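Local coordinates for protein NEQ263 (Nanoarchaeum equitans Kin4-M, PDB 5BN3) that probably binds ATP and, together with its partner subunit NeqA, forms the catalytic core complex of an archaeal ATP synthase, at residues I94-N108 with S261-S273. Residues are numbered along the deposited sequence; the frame is centred on the assembly and turned at random.
Sequences INGLAINPYARKVPN and SIYERSGLTSKGS
R104 of 94-108 grips the backbone carbonyls of E264 and S266, and R265 of 261-273 reaches back to that of I94. R104 comes over with a chain extended from CG to NE, and its guanidinium lies edge-on to the turn that follows helix 255-263. NH1 bonds S266 O in the carbonyl plane (2.9 Å), while NH2 takes E264 O at 3.0 Å in a more bent hydrogen bond (N-H...O 134°). Two bonds from one rigid group fix its rotation, with I99 CG2 over one face; T258 of the V-type alpha chain also packs on R104. R104 NH1 lies 3.7 Å from G267 CA, close to where a CB would stand, and the backbone angles of G267 suit a residue without one. R265 bends at chi3 (78°), which brings NH1 to 2.7 Å from I94 O; N95 O sits over the guanidinium face, and E211 holds NH2 in a salt bridge.

R104 NH2 and E264 OE2 form a long salt bridge (3.8 Å) by charge alone, the oxygen lying well out of the guanidinium plane; OE1 pairs with K129.

Between the backbones, K105 N donates to L268 O (2.9 Å, 169°). Beside it the aliphatic part of K105 runs along L268, CD to CD2 at 3.6 Å, a place suited to a long chain that can cover leucine and still carry its amine outward. P107 adds a rigid apolar surface.

Waters bridge further polar atoms, one joining I99 N to E264 O, another A103 O to T269 OG1.

The loop before strand 110-111 is thus fastened to the nucleotide-binding domain mainly through main-chain acceptors, so the fit depends more on the backbone path at 264-266 and 94 than on partner side chains.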
ATOM      1  N   ILE B  94     -27.776 -26.036 -10.181  1.00 39.79           N
ATOM      2  CA  ILE B  94     -27.003 -25.186 -11.085  1.00 44.19           C
ATOM      3  C   ILE B  94     -25.523 -25.116 -10.713  1.00 39.39           C
ATOM      4  O   ILE B  94     -24.692 -24.704 -11.524  1.00 43.27           O
ATOM      5  CB  ILE B  94     -27.568 -23.753 -11.172  1.00 39.21           C
ATOM      6  CG1 ILE B  94     -27.546 -23.075  -9.803  1.00 40.67           C
ATOM      7  CG2 ILE B  94     -28.974 -23.759 -11.762  1.00 38.70           C
ATOM      8  CD1 ILE B  94     -27.689 -21.568  -9.884  1.00 39.88           C
ATOM      9  N   ASN B  95     -25.199 -25.501  -9.484  1.00 38.11           N
ATOM     10  CA  ASN B  95     -23.804 -25.587  -9.066  1.00 45.73           C
ATOM     11  C   ASN B  95     -23.126 -26.809  -9.675  1.00 58.89           C
ATOM     12  O   ASN B  95     -21.925 -26.796  -9.946  1.00 44.64           O
ATOM     13  CB  ASN B  95     -23.693 -25.628  -7.539  1.00 43.81           C
ATOM     14  CG  ASN B  95     -23.991 -24.287  -6.895  1.00 54.93           C
ATOM     15  OD1 ASN B  95     -23.667 -23.235  -7.449  1.00 49.94           O
ATOM     16  ND2 ASN B  95     -24.608 -24.318  -5.720  1.00 57.69           N
ATOM     17  N   GLY B  96     -23.905 -27.863  -9.893  1.00 44.79           N
ATOM     18  CA  GLY B  96     -23.385 -29.088 -10.474  1.00 46.77           C
ATOM     19  C   GLY B  96     -22.421 -29.812  -9.553  1.00 43.30           C
ATOM     20  O   GLY B  96     -22.422 -29.592  -8.342  1.00 41.75           O
ATOM     21  N   LEU B  97     -21.596 -30.678 -10.132  1.00 37.72           N
ATOM     22  CA  LEU B  97     -20.628 -31.456  -9.366  1.00 39.94           C
ATOM     23  C   LEU B  97     -19.249 -31.379 -10.014  1.00 41.82           C
ATOM     24  O   LEU B  97     -19.131 -31.111 -11.209  1.00 38.46           O
ATOM     25  CB  LEU B  97     -21.075 -32.918  -9.283  1.00 43.51           C
ATOM     26  CG  LEU B  97     -22.433 -33.215  -8.641  1.00 44.58           C
ATOM     27  CD1 LEU B  97     -22.898 -34.623  -8.981  1.00 47.75           C
ATOM     28  CD2 LEU B  97     -22.358 -33.042  -7.139  1.00 44.86           C
ATOM     29  N   ALA B  98     -18.206 -31.619  -9.226  1.00 38.59           N
ATOM     30  CA  ALA B  98     -16.853 -31.692  -9.769  1.00 42.72           C
ATOM     31  C   ALA B  98     -16.710 -32.919 -10.662  1.00 48.00           C
ATOM     32  O   ALA B  98     -17.212 -33.998 -10.336  1.00 34.97           O
ATOM     33  CB  ALA B  98     -15.831 -31.735  -8.648  1.00 42.76           C
ATOM     34  N   ILE B  99     -16.030 -32.755 -11.792  1.00 34.60           N
ATOM     35  CA  ILE B  99     -15.730 -33.885 -12.666  1.00 36.94           C
ATOM     36  C   ILE B  99     -14.600 -34.726 -12.069  1.00 47.30           C
ATOM     37  O   ILE B  99     -13.610 -34.192 -11.566  1.00 37.76           O
ATOM     38  CB  ILE B  99     -15.345 -33.409 -14.087  1.00 39.68           C
ATOM     39  CG1 ILE B  99     -16.530 -32.697 -14.749  1.00 39.61           C
ATOM     40  CG2 ILE B  99     -14.903 -34.574 -14.952  1.00 35.15           C
ATOM     41  CD1 ILE B  99     -16.208 -32.102 -16.112  1.00 42.41           C
ATOM     42  N   ASN B 100     -14.764 -36.045 -12.107  1.00 37.65           N
ATOM     43  CA  ASN B 100     -13.726 -36.967 -11.671  1.00 38.23           C
ATOM     44  C   ASN B 100     -12.567 -36.949 -12.668  1.00 30.39           C
ATOM     45  O   ASN B 100     -12.759 -37.264 -13.842  1.00 38.12           O
ATOM     46  CB  ASN B 100     -14.319 -38.375 -11.585  1.00 36.58           C
ATOM     47  CG  ASN B 100     -13.423 -39.354 -10.854  1.00 51.60           C
ATOM     48  OD1 ASN B 100     -12.203 -39.190 -10.801  1.00 36.03           O
ATOM     49  ND2 ASN B 100     -14.032 -40.394 -10.296  1.00 40.08           N
ATOM     50  N   PRO B 101     -11.358 -36.578 -12.207  1.00 39.34           N
ATOM     51  CA  PRO B 101     -10.195 -36.524 -13.106  1.00 37.21           C
ATOM     52  C   PRO B 101      -9.848 -37.883 -13.711  1.00 47.56           C
ATOM     53  O   PRO B 101      -9.189 -37.931 -14.749  1.00 37.34           O
ATOM     54  CB  PRO B 101      -9.060 -36.027 -12.196  1.00 40.67           C
ATOM     55  CG  PRO B 101      -9.528 -36.290 -10.800  1.00 44.92           C
ATOM     56  CD  PRO B 101     -11.021 -36.151 -10.839  1.00 38.32           C
ATOM     57  N   TYR B 102     -10.283 -38.967 -13.071  1.00 36.79           N
ATOM     58  CA  TYR B 102     -10.129 -40.304 -13.640  1.00 36.60           C
ATOM     59  C   TYR B 102     -10.982 -40.440 -14.896  1.00 38.99           C
ATOM     60  O   TYR B 102     -10.641 -41.186 -15.813  1.00 44.82           O
ATOM     61  CB  TYR B 102     -10.528 -41.376 -12.618  1.00 42.70           C
ATOM     62  CG  TYR B 102     -10.420 -42.802 -13.127  1.00 44.92           C
ATOM     63  CD1 TYR B 102      -9.192 -43.447 -13.189  1.00 41.96           C
ATOM     64  CD2 TYR B 102     -11.548 -43.506 -13.531  1.00 48.48           C
ATOM     65  CE1 TYR B 102      -9.089 -44.751 -13.652  1.00 43.79           C
ATOM     66  CE2 TYR B 102     -11.452 -44.809 -13.994  1.00 53.89           C
ATOM     67  CZ  TYR B 102     -10.222 -45.425 -14.051  1.00 48.85           C
ATOM     68  OH  TYR B 102     -10.126 -46.718 -14.509  1.00 54.84           O
ATOM     69  N   ALA B 103     -12.091 -39.708 -14.931  1.00 36.51           N
ATOM     70  CA  ALA B 103     -13.034 -39.787 -16.043  1.00 43.76           C
ATOM     71  C   ALA B 103     -12.679 -38.851 -17.196  1.00 43.29           C
ATOM     72  O   ALA B 103     -13.255 -38.954 -18.280  1.00 39.66           O
ATOM     73  CB  ALA B 103     -14.438 -39.503 -15.557  1.00 38.28           C
ATOM     74  N   ARG B 104     -11.741 -37.938 -16.964  1.00 35.58           N
ATOM     75  CA  ARG B 104     -11.345 -36.977 -17.990  1.00 39.30           C
ATOM     76  C   ARG B 104     -10.460 -37.585 -19.069  1.00 35.99           C
ATOM     77  O   ARG B 104      -9.821 -38.620 -18.866  1.00 40.17           O
ATOM     78  CB  ARG B 104     -10.588 -35.800 -17.366  1.00 35.42           C
ATOM     79  CG  ARG B 104     -11.441 -34.813 -16.590  1.00 33.61           C
ATOM     80  CD  ARG B 104     -10.586 -33.651 -16.093  1.00 33.55           C
ATOM     81  NE  ARG B 104     -11.359 -32.669 -15.337  1.00 33.42           N
ATOM     82  CZ  ARG B 104     -12.018 -31.657 -15.892  1.00 39.89           C
ATOM     83  NH1 ARG B 104     -11.998 -31.500 -17.208  1.00 36.68           N
ATOM     84  NH2 ARG B 104     -12.699 -30.808 -15.137  1.00 35.18           N
ATOM     85  N   LYS B 105     -10.436 -36.919 -20.219  1.00 34.75           N
ATOM     86  CA  LYS B 105      -9.421 -37.149 -21.237  1.00 34.92           C
ATOM     87  C   LYS B 105      -8.713 -35.821 -21.484  1.00 37.79           C
ATOM     88  O   LYS B 105      -9.364 -34.781 -21.594  1.00 36.05           O
ATOM     89  CB  LYS B 105     -10.056 -37.650 -22.535  1.00 41.97           C
ATOM     90  CG  LYS B 105      -9.078 -37.749 -23.699  1.00 58.01           C
ATOM     91  CD  LYS B 105      -9.792 -38.158 -24.978  1.00 80.18           C
ATOM     92  CE  LYS B 105      -8.897 -37.974 -26.194  1.00 83.11           C
ATOM     93  NZ  LYS B 105      -9.645 -38.186 -27.465  1.00 77.54           N
ATOM     94  N   VAL B 106      -7.386 -35.847 -21.558  1.00 39.43           N
ATOM     95  CA  VAL B 106      -6.622 -34.630 -21.808  1.00 43.41           C
ATOM     96  C   VAL B 106      -6.818 -34.168 -23.251  1.00 33.91           C
ATOM     97  O   VAL B 106      -6.620 -34.949 -24.180  1.00 39.47           O
ATOM     98  CB  VAL B 106      -5.122 -34.839 -21.534  1.00 46.86           C
ATOM     99  CG1 VAL B 106      -4.350 -33.559 -21.800  1.00 47.83           C
ATOM    100  CG2 VAL B 106      -4.908 -35.294 -20.098  1.00 43.65           C
ATOM    101  N   PRO B 107      -7.226 -32.900 -23.435  1.00 35.20           N
ATOM    102  CA  PRO B 107      -7.408 -32.317 -24.771  1.00 35.20           C
ATOM    103  C   PRO B 107      -6.161 -32.491 -25.639  1.00 41.13           C
ATOM    104  O   PRO B 107      -5.046 -32.296 -25.150  1.00 38.01           O
ATOM    105  CB  PRO B 107      -7.650 -30.837 -24.470  1.00 43.22           C
ATOM    106  CG  PRO B 107      -8.324 -30.854 -23.128  1.00 35.31           C
ATOM    107  CD  PRO B 107      -7.654 -31.975 -22.368  1.00 40.78           C
ATOM    108  N   ASN B 108      -6.354 -32.868 -26.901  1.00 34.81           N
ATOM    109  CA  ASN B 108      -5.241 -33.158 -27.803  1.00 40.04           C
ATOM    110  C   ASN B 108      -5.564 -32.815 -29.253  1.00 37.88           C
ATOM    111  O   ASN B 108      -4.766 -33.080 -30.155  1.00 46.65           O
ATOM    112  CB  ASN B 108      -4.863 -34.637 -27.713  1.00 44.31           C
ATOM    113  CG  ASN B 108      -5.953 -35.546 -28.250  1.00 42.49           C
ATOM    114  OD1 ASN B 108      -7.142 -35.289 -28.056  1.00 58.49           O
ATOM    115  ND2 ASN B 108      -5.555 -36.611 -28.936  1.00 70.26           N
ATOM    116  N   SER B 261     -14.705 -23.096  -9.485  1.00 33.16           N
ATOM    117  CA  SER B 261     -15.958 -23.850  -9.513  1.00 41.77           C
ATOM    118  C   SER B 261     -16.747 -23.556 -10.786  1.00 47.66           C
ATOM    119  O   SER B 261     -17.725 -24.235 -11.096  1.00 37.86           O
ATOM    120  CB  SER B 261     -16.808 -23.537  -8.281  1.00 37.68           C
ATOM    121  OG  SER B 261     -17.478 -22.300  -8.428  1.00 43.26           O
ATOM    122  N   ILE B 262     -16.312 -22.535 -11.519  1.00 34.14           N
ATOM    123  CA  ILE B 262     -16.875 -22.213 -12.822  1.00 34.38           C
ATOM    124  C   ILE B 262     -15.969 -22.706 -13.956  1.00 33.48           C
ATOM    125  O   ILE B 262     -16.415 -23.444 -14.834  1.00 38.49           O
ATOM    126  CB  ILE B 262     -17.098 -20.697 -12.951  1.00 39.05           C
ATOM    127  CG1 ILE B 262     -18.219 -20.257 -12.011  1.00 47.51           C
ATOM    128  CG2 ILE B 262     -17.442 -20.311 -14.375  1.00 32.73           C
ATOM    129  CD1 ILE B 262     -18.520 -18.804 -12.109  1.00 64.06           C
ATOM    130  N   TYR B 263     -14.700 -22.299 -13.929  1.00 30.37           N
ATOM    131  CA  TYR B 263     -13.758 -22.619 -15.006  1.00 31.41           C
ATOM    132  C   TYR B 263     -13.536 -24.122 -15.197  1.00 36.92           C
ATOM    133  O   TYR B 263     -13.356 -24.587 -16.323  1.00 34.45           O
ATOM    134  CB  TYR B 263     -12.410 -21.934 -14.759  1.00 25.88           C
ATOM    135  CG  TYR B 263     -12.447 -20.420 -14.723  1.00 28.73           C
ATOM    136  CD1 TYR B 263     -13.414 -19.704 -15.415  1.00 32.91           C
ATOM    137  CD2 TYR B 263     -11.501 -19.708 -13.998  1.00 32.97           C
ATOM    138  CE1 TYR B 263     -13.434 -18.318 -15.380  1.00 37.55           C
ATOM    139  CE2 TYR B 263     -11.516 -18.328 -13.959  1.00 29.05           C
ATOM    140  CZ  TYR B 263     -12.482 -17.640 -14.650  1.00 33.65           C
ATOM    141  OH  TYR B 263     -12.490 -16.265 -14.607  1.00 33.62           O
ATOM    142  N   GLU B 264     -13.542 -24.875 -14.100  1.00 31.28           N
ATOM    143  CA  GLU B 264     -13.267 -26.314 -14.158  1.00 33.74           C
ATOM    144  C   GLU B 264     -14.460 -27.141 -14.630  1.00 35.94           C
ATOM    145  O   GLU B 264     -14.351 -28.358 -14.801  1.00 35.74           O
ATOM    146  CB  GLU B 264     -12.764 -26.826 -12.803  1.00 35.32           C
ATOM    147  CG  GLU B 264     -11.349 -26.374 -12.461  1.00 38.80           C
ATOM    148  CD  GLU B 264     -10.277 -27.183 -13.175  1.00 63.82           C
ATOM    149  OE1 GLU B 264      -9.289 -26.579 -13.645  1.00 51.67           O
ATOM    150  OE2 GLU B 264     -10.406 -28.423 -13.252  1.00 43.83           O
ATOM    151  N   ARG B 265     -15.596 -26.484 -14.842  1.00 32.38           N
ATOM    152  CA  ARG B 265     -16.748 -27.147 -15.449  1.00 42.53           C
ATOM    153  C   ARG B 265     -16.602 -27.070 -16.964  1.00 42.05           C
ATOM    154  O   ARG B 265     -17.438 -26.498 -17.667  1.00 47.03           O
ATOM    155  CB  ARG B 265     -18.060 -26.512 -14.982  1.00 33.86           C
ATOM    156  CG  ARG B 265     -18.335 -26.721 -13.494  1.00 33.68           C
ATOM    157  CD  ARG B 265     -19.586 -25.987 -13.040  1.00 37.12           C
ATOM    158  NE  ARG B 265     -20.817 -26.678 -13.421  1.00 44.39           N
ATOM    159  CZ  ARG B 265     -22.040 -26.220 -13.169  1.00 44.44           C
ATOM    160  NH1 ARG B 265     -22.200 -25.065 -12.538  1.00 35.75           N
ATOM    161  NH2 ARG B 265     -23.102 -26.913 -13.550  1.00 38.27           N
ATOM    162  N   SER B 266     -15.514 -27.656 -17.447  1.00 39.12           N
ATOM    163  CA  SER B 266     -15.162 -27.659 -18.854  1.00 38.67           C
ATOM    164  C   SER B 266     -14.317 -28.896 -19.075  1.00 38.37           C
ATOM    165  O   SER B 266     -13.980 -29.598 -18.120  1.00 40.17           O
ATOM    166  CB  SER B 266     -14.333 -26.423 -19.185  1.00 34.91           C
ATOM    167  OG  SER B 266     -13.155 -26.390 -18.395  1.00 36.44           O
ATOM    168  N   GLY B 267     -13.963 -29.168 -20.325  1.00 32.14           N
ATOM    169  CA  GLY B 267     -13.047 -30.256 -20.586  1.00 28.36           C
ATOM    170  C   GLY B 267     -13.509 -31.268 -21.609  1.00 31.98           C
ATOM    171  O   GLY B 267     -14.497 -31.063 -22.323  1.00 30.82           O
ATOM    172  N   LEU B 268     -12.778 -32.373 -21.667  1.00 38.34           N
ATOM    173  CA  LEU B 268     -13.014 -33.398 -22.666  1.00 39.16           C
ATOM    174  C   LEU B 268     -13.258 -34.744 -22.001  1.00 36.74           C
ATOM    175  O   LEU B 268     -12.597 -35.098 -21.022  1.00 35.64           O
ATOM    176  CB  LEU B 268     -11.811 -33.485 -23.610  1.00 35.94           C
ATOM    177  CG  LEU B 268     -11.812 -34.557 -24.698  1.00 39.17           C
ATOM    178  CD1 LEU B 268     -12.885 -34.261 -25.719  1.00 36.65           C
ATOM    179  CD2 LEU B 268     -10.449 -34.625 -25.366  1.00 41.67           C
ATOM    180  N   THR B 269     -14.224 -35.482 -22.536  1.00 40.10           N
ATOM    181  CA  THR B 269     -14.507 -36.837 -22.083  1.00 40.00           C
ATOM    182  C   THR B 269     -14.691 -37.691 -23.335  1.00 50.49           C
ATOM    183  O   THR B 269     -14.610 -37.174 -24.448  1.00 41.81           O
ATOM    184  CB  THR B 269     -15.762 -36.876 -21.180  1.00 48.46           C
ATOM    185  OG1 THR B 269     -15.750 -38.059 -20.372  1.00 83.32           O
ATOM    186  CG2 THR B 269     -17.032 -36.840 -22.013  1.00 39.70           C
ATOM    187  N   SER B 270     -14.923 -38.989 -23.170  1.00 47.53           N
ATOM    188  CA  SER B 270     -15.114 -39.859 -24.327  1.00 51.92           C
ATOM    189  C   SER B 270     -16.398 -39.530 -25.090  1.00 54.76           C
ATOM    190  O   SER B 270     -16.501 -39.791 -26.290  1.00 56.60           O
ATOM    191  CB  SER B 270     -15.110 -41.331 -23.905  1.00 48.56           C
ATOM    192  OG  SER B 270     -16.118 -41.589 -22.946  1.00 57.37           O
ATOM    193  N   LYS B 271     -17.366 -38.942 -24.392  1.00 44.71           N
ATOM    194  CA  LYS B 271     -18.689 -38.677 -24.961  1.00 41.37           C
ATOM    195  C   LYS B 271     -18.833 -37.306 -25.627  1.00 55.58           C
ATOM    196  O   LYS B 271     -19.575 -37.163 -26.600  1.00 46.93           O
ATOM    197  CB  LYS B 271     -19.768 -38.826 -23.883  1.00 57.94           C
ATOM    198  CG  LYS B 271     -19.796 -40.185 -23.205  1.00 55.13           C
ATOM    199  CD  LYS B 271     -19.903 -41.311 -24.218  1.00 67.96           C
ATOM    200  CE  LYS B 271     -20.026 -42.657 -23.521  1.00 72.78           C
ATOM    201  NZ  LYS B 271     -19.710 -43.791 -24.434  1.00 78.03           N
ATOM    202  N   GLY B 272     -18.143 -36.298 -25.100  1.00 39.86           N
ATOM    203  CA  GLY B 272     -18.279 -34.946 -25.617  1.00 41.52           C
ATOM    204  C   GLY B 272     -17.286 -33.975 -25.007  1.00 41.40           C
ATOM    205  O   GLY B 272     -16.359 -34.385 -24.310  1.00 36.92           O
ATOM    206  N   SER B 273     -17.479 -32.682 -25.261  1.00 37.06           N
ATOM    207  CA  SER B 273     -16.522 -31.682 -24.804  1.00 41.02           C
ATOM    208  C   SER B 273     -17.151 -30.321 -24.526  1.00 36.04           C
ATOM    209  O   SER B 273     -18.114 -29.919 -25.184  1.00 37.50           O
ATOM    210  CB  SER B 273     -15.393 -31.523 -25.826  1.00 33.61           C
ATOM    211  OG  SER B 273     -15.869 -30.934 -27.024  1.00 37.49           O
TER
HETATM  212  O   HOH W   1     -15.454 -29.979 -12.859  1.00 42.49           O
HETATM  213  O   HOH W   2     -14.488 -40.434 -20.119  1.00 55.60           O
HETATM  214  O   HOH W   3     -10.783 -32.906 -19.703  1.00 33.62           O
HETATM  215  O   HOH W   4     -11.663 -30.152 -11.995  1.00 45.20           O